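Local coordinates for putative type VI secretion protein (PDB 3U66) that forms part of the bacterial type VI secretion machinery at the inner membrane, probably as a structural component with a cytoplasmic domain, at residues A[41-46]-A[65-70]; A[123-128]-A[153-158]. One frame throughout, in Å; residues are numbered along the deposited sequence.

Contact 1: residues A[41-46]-A[65-70]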
loop_
_atom_site.group_PDB
_atom_site.type_symbol
_atom_site.label_atom_id
_atom_site.label_comp_id
_atom_site.label_asym_id
_atom_site.label_seq_id
_atom_site.Cartn_x
_atom_site.Cartn_y
_atom_site.Cartn_z
ATOM N N GLN A 41 0.612 13.117 10.499
ATOM C CA GLN A 41 0.460 14.439 9.883
ATOM C C GLN A 41 0.376 14.353 8.363
ATOM O O GLN A 41 -0.393 15.089 7.747
ATOM C CB GLN A 41 1.586 15.408 10.312
ATOM C CG GLN A 41 1.684 15.697 11.818
ATOM C CD GLN A 41 0.355 15.913 12.514
ATOM O OE1 GLN A 41 -0.394 16.858 12.226
ATOM N NE2 GLN A 41 0.038 15.035 13.456
ATOM N N LEU A 42 1.147 13.428 7.775
ATOM C CA LEU A 42 1.172 13.165 6.343
ATOM C C LEU A 42 -0.174 12.588 5.844
ATOM O O LEU A 42 -0.698 13.030 4.812
ATOM C CB LEU A 42 2.334 12.224 6.029
ATOM C CG LEU A 42 3.293 12.753 4.968
ATOM C CD1 LEU A 42 4.676 12.227 5.222
ATOM C CD2 LEU A 42 2.838 12.332 3.492
ATOM N N VAL A 43 -0.746 11.635 6.612
ATOM C CA VAL A 43 -2.041 11.007 6.337
ATOM C C VAL A 43 -3.141 12.077 6.434
ATOM O O VAL A 43 -3.978 12.161 5.540
ATOM C CB VAL A 43 -2.294 9.796 7.277
ATOM C CG1 VAL A 43 -3.701 9.230 7.113
ATOM C CG2 VAL A 43 -1.254 8.700 7.062
ATOM N N LYS A 44 -3.103 12.919 7.494
ATOM C CA LYS A 44 -4.067 14.001 7.715
ATOM C C LYS A 44 -3.980 15.064 6.611
ATOM O O LYS A 44 -5.012 15.567 6.171
ATOM C CB LYS A 44 -3.881 14.633 9.105
ATOM C CG LYS A 44 -4.305 13.741 10.274
ATOM C CD LYS A 44 -4.795 14.550 11.475
ATOM C CE LYS A 44 -3.693 15.086 12.354
ATOM N NZ LYS A 44 -4.208 16.130 13.278
ATOM N N GLN A 45 -2.744 15.380 6.157
ATOM C CA GLN A 45 -2.447 16.336 5.084
ATOM C C GLN A 45 -3.032 15.817 3.781
ATOM O O GLN A 45 -3.651 16.582 3.034
ATOM C CB GLN A 45 -0.922 16.546 4.957
ATOM C CG GLN A 45 -0.454 17.295 3.707
ATOM C CD GLN A 45 -0.477 18.787 3.867
ATOM O OE1 GLN A 45 0.319 19.367 4.608
ATOM N NE2 GLN A 45 -1.364 19.445 3.143
ATOM N N ALA A 46 -2.859 14.504 3.531
ATOM C CA ALA A 46 -3.379 13.836 2.341
ATOM C C ALA A 46 -4.907 13.851 2.302
ATOM O O ALA A 46 -5.476 14.113 1.240
ATOM C CB ALA A 46 -2.845 12.414 2.246
ATOM N N TYR A 65 -6.296 4.331 2.808
ATOM C CA TYR A 65 -6.246 2.997 3.400
ATOM C C TYR A 65 -5.004 2.264 2.892
ATOM O O TYR A 65 -4.203 1.795 3.702
ATOM C CB TYR A 65 -7.519 2.195 3.067
ATOM C CG TYR A 65 -7.617 0.878 3.805
ATOM C CD1 TYR A 65 -7.131 -0.297 3.245
ATOM C CD2 TYR A 65 -8.216 0.806 5.062
ATOM C CE1 TYR A 65 -7.198 -1.508 3.929
ATOM C CE2 TYR A 65 -8.297 -0.400 5.752
ATOM C CZ TYR A 65 -7.778 -1.552 5.186
ATOM O OH TYR A 65 -7.838 -2.744 5.859
ATOM N N ALA A 66 -4.834 2.216 1.546
ATOM C CA ALA A 66 -3.701 1.580 0.871
ATOM C C ALA A 66 -2.401 2.184 1.352
ATOM O O ALA A 66 -1.470 1.437 1.632
ATOM C CB ALA A 66 -3.828 1.729 -0.638
ATOM N N PHE A 67 -2.360 3.517 1.524
ATOM C CA PHE A 67 -1.170 4.204 2.036
ATOM C C PHE A 67 -0.846 3.838 3.483
ATOM O O PHE A 67 0.335 3.642 3.791
ATOM C CB PHE A 67 -1.271 5.728 1.878
ATOM C CG PHE A 67 0.000 6.433 2.267
ATOM C CD1 PHE A 67 1.058 6.533 1.373
ATOM C CD2 PHE A 67 0.147 6.988 3.531
ATOM C CE1 PHE A 67 2.238 7.170 1.740
ATOM C CE2 PHE A 67 1.332 7.622 3.898
ATOM C CZ PHE A 67 2.367 7.706 3.000
ATOM N N CYS A 68 -1.878 3.795 4.372
ATOM C CA CYS A 68 -1.731 3.427 5.782
ATOM C C CYS A 68 -1.178 2.010 5.870
ATOM O O CYS A 68 -0.189 1.783 6.557
ATOM C CB CYS A 68 -3.055 3.558 6.528
ATOM S SG CYS A 68 -3.453 5.248 7.049
ATOM N N ALA A 69 -1.779 1.079 5.110
ATOM C CA ALA A 69 -1.385 -0.327 5.005
ATOM C C ALA A 69 0.037 -0.475 4.453
ATOM O O ALA A 69 0.772 -1.356 4.910
ATOM C CB ALA A 69 -2.367 -1.071 4.118
ATOM N N LEU A 70 0.427 0.397 3.493
ATOM C CA LEU A 70 1.761 0.400 2.888
ATOM C C LEU A 70 2.816 0.843 3.917
ATOM O O LEU A 70 3.787 0.116 4.162
ATOM C CB LEU A 70 1.786 1.259 1.586
ATOM C CG LEU A 70 3.138 1.629 0.937
ATOM C CD1 LEU A 70 3.915 0.400 0.466
ATOM C CD2 LEU A 70 2.939 2.605 -0.198
#
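Val43, on helix 32-52, reaches both Phe67 and Cys68 on helix 57-76. Its CB branches into two methyl groups. Both reach SG of Cys68, and CG2 also reaches the Phe67 ring. CG1 lies anti to the backbone N (chi1 174°) and CG2 lies beside it, which turns both methyls to the neighbouring helix. CG1 of Val43 comes to 4.0 Å from SG of Cys68. CG2 of Val43 stands 4.1 Å from the same SG of Cys68 and 4.2 Å from CD2 of Phe67. The sulfur therefore faces both branches of the valine. CG2 comes to the edge of the Phe67 ring, near the ring plane, and not over a face.

Phe67 has its CB pointing toward helix 32-52. Its ring also meets that of Phe13, on helix 7-24, with the two planes about 35° apart. From helix 93-98, Phe97 packs on Val43, and Leu93 and Phe98 pack on Cys68.

The nearest CA atoms across the segments, those of Val43 and Cys68, are 7.6 Å apart. This is plain helix-helix packing inside the double helical bundle of this DotU-family domain. All three touching residues are buried. Methyl groups, an aromatic edge and a sulfur make the contact, so cohesion here rests on van der Waals and hydrophobic forces.

Contact 2: residues A[123-128]-A[153-158]; sequences AVLTCL and RALTAR
Leu125 and Leu155 lie side by side, and their side chains point in opposite senses as they pass. Their branch ends meet at CD2 of Leu125 and CD1 of Leu155, 3.8 Å apart. CB of Leu125 points toward the other segment. CB of Leu155 does not point straight at helix 122-133, but its anti first torsion (chi1 170°) brings the methyl ends nearer. There CD1 of Leu155 lies 4.3 Å from CB of Leu128, and CD2 of Leu155 lies 4.2 Å from the backbone O of Leu128. The Leu155 fork is thus set against residues one turn apart on helix 122-133.

This is helix-helix packing in the all-helical DotU family fold, and it places helix 148-157 beside helix 122-133. Helix 103-115 adds Leu107 and Ile111 against Leu128.

The Arg158 side chain runs at a slant to that of Leu125. CD1 of Leu125 meets CB of Arg158 at 4.1 Å and the backbone O of Arg158 at 4.0 Å. The arginine chain kinks twice on its way out, and its NH1 is hydrogen-bonded to the backbone O of Leu115. Pro120 packs on both Leu125 and Arg158.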
loop_
_atom_site.group_PDB
_atom_site.type_symbol
_atom_site.label_atom_id
_atom_site.label_comp_id
_atom_site.label_asym_id
_atom_site.label_seq_id
_atom_site.Cartn_x
_atom_site.Cartn_y
_atom_site.Cartn_z
ATOM N N ALA A 123 -7.412 7.291 -10.614
ATOM C CA ALA A 123 -6.584 7.772 -9.504
ATOM C C ALA A 123 -6.424 6.708 -8.402
ATOM O O ALA A 123 -5.304 6.495 -7.932
ATOM C CB ALA A 123 -7.160 9.063 -8.942
ATOM N N VAL A 124 -7.528 6.006 -8.048
ATOM C CA VAL A 124 -7.554 4.924 -7.054
ATOM C C VAL A 124 -6.673 3.765 -7.541
ATOM O O VAL A 124 -5.822 3.310 -6.780
ATOM C CB VAL A 124 -9.012 4.486 -6.715
ATOM C CG1 VAL A 124 -9.052 3.226 -5.848
ATOM C CG2 VAL A 124 -9.783 5.621 -6.048
ATOM N N LEU A 125 -6.847 3.329 -8.815
ATOM C CA LEU A 125 -6.071 2.253 -9.453
ATOM C C LEU A 125 -4.590 2.578 -9.498
ATOM O O LEU A 125 -3.770 1.661 -9.409
ATOM C CB LEU A 125 -6.545 1.961 -10.895
ATOM C CG LEU A 125 -7.913 1.312 -11.135
ATOM C CD1 LEU A 125 -8.062 0.953 -12.585
ATOM C CD2 LEU A 125 -8.117 0.072 -10.293
ATOM N N THR A 126 -4.248 3.878 -9.675
ATOM C CA THR A 126 -2.868 4.360 -9.720
ATOM C C THR A 126 -2.228 4.151 -8.351
ATOM O O THR A 126 -1.155 3.550 -8.265
ATOM C CB THR A 126 -2.818 5.816 -10.217
ATOM O OG1 THR A 126 -3.388 5.879 -11.528
ATOM C CG2 THR A 126 -1.400 6.396 -10.225
ATOM N N CYS A 127 -2.915 4.603 -7.288
ATOM C CA CYS A 127 -2.458 4.488 -5.907
ATOM C C CYS A 127 -2.268 3.044 -5.465
ATOM O O CYS A 127 -1.288 2.752 -4.783
ATOM C CB CYS A 127 -3.386 5.253 -4.977
ATOM S SG CYS A 127 -3.273 7.048 -5.164
ATOM N N LEU A 128 -3.171 2.141 -5.899
ATOM C CA LEU A 128 -3.102 0.710 -5.605
ATOM C C LEU A 128 -1.900 0.053 -6.314
ATOM O O LEU A 128 -1.312 -0.898 -5.784
ATOM C CB LEU A 128 -4.424 0.006 -5.967
ATOM C CG LEU A 128 -5.658 0.379 -5.129
ATOM C CD1 LEU A 128 -6.904 -0.220 -5.713
ATOM C CD2 LEU A 128 -5.511 -0.043 -3.669
ATOM N N ARG A 153 -1.528 -8.780 -12.382
ATOM C CA ARG A 153 -1.640 -8.695 -13.849
ATOM C C ARG A 153 -2.910 -7.969 -14.303
ATOM O O ARG A 153 -2.835 -7.108 -15.180
ATOM C CB ARG A 153 -1.588 -10.088 -14.484
ATOM C CG ARG A 153 -0.182 -10.616 -14.693
ATOM C CD ARG A 153 -0.209 -12.080 -15.095
ATOM N NE ARG A 153 0.386 -12.941 -14.074
ATOM C CZ ARG A 153 1.654 -13.338 -14.082
ATOM N NH1 ARG A 153 2.464 -12.974 -15.067
ATOM N NH2 ARG A 153 2.117 -14.117 -13.115
ATOM N N ALA A 154 -4.055 -8.295 -13.677
ATOM C CA ALA A 154 -5.363 -7.714 -13.971
ATOM C C ALA A 154 -5.431 -6.233 -13.634
ATOM O O ALA A 154 -5.994 -5.464 -14.412
ATOM C CB ALA A 154 -6.447 -8.472 -13.225
ATOM N N LEU A 155 -4.852 -5.839 -12.480
ATOM C CA LEU A 155 -4.796 -4.459 -11.995
ATOM C C LEU A 155 -3.864 -3.651 -12.879
ATOM O O LEU A 155 -4.183 -2.524 -13.246
ATOM C CB LEU A 155 -4.337 -4.438 -10.523
ATOM C CG LEU A 155 -3.995 -3.086 -9.881
ATOM C CD1 LEU A 155 -5.241 -2.266 -9.579
ATOM C CD2 LEU A 155 -3.195 -3.292 -8.624
ATOM N N THR A 156 -2.737 -4.255 -13.238
ATOM C CA THR A 156 -1.698 -3.719 -14.115
ATOM C C THR A 156 -2.264 -3.406 -15.509
ATOM O O THR A 156 -1.962 -2.345 -16.059
ATOM C CB THR A 156 -0.488 -4.686 -14.069
ATOM O OG1 THR A 156 0.523 -4.160 -13.210
ATOM C CG2 THR A 156 0.066 -5.067 -15.426
ATOM N N ALA A 157 -3.117 -4.316 -16.040
ATOM C CA ALA A 157 -3.733 -4.236 -17.367
ATOM C C ALA A 157 -4.710 -3.068 -17.527
ATOM O O ALA A 157 -4.914 -2.589 -18.648
ATOM C CB ALA A 157 -4.425 -5.554 -17.699
ATOM N N ARG A 158 -5.309 -2.614 -16.413
ATOM C CA ARG A 158 -6.292 -1.540 -16.430
ATOM C C ARG A 158 -5.754 -0.131 -16.231
ATOM O O ARG A 158 -6.522 0.832 -16.321
ATOM C CB ARG A 158 -7.473 -1.863 -15.520
ATOM C CG ARG A 158 -8.657 -2.343 -16.329
ATOM C CD ARG A 158 -9.427 -3.414 -15.618
ATOM N NE ARG A 158 -10.528 -2.862 -14.839
ATOM C CZ ARG A 158 -11.284 -3.587 -14.025
ATOM N NH1 ARG A 158 -11.048 -4.883 -13.867
ATOM N NH2 ARG A 158 -12.270 -3.018 -13.348
#

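Overall arrangement
Contact 1 and contact 2 follow one another along the chain, and their centres are about 18 Å apart. The centre of contact 1 is about 9 Å from the centre of the chain, and that of contact 2 about 12 Å. They touch directly where CB of Ala66 meets CD2 of Leu128 at 3.9 Å. Ala66 belongs to segment 65-70 and Leu128 to segment 123-128, so helix 57-76 and helix 122-133 join the two contacts. Phe13 of helix 7-24 also reaches both, packing on Phe67 and on Cys127. Together they tie helices 32-52, 57-76, 122-133 and 148-157 into the continuous helical body.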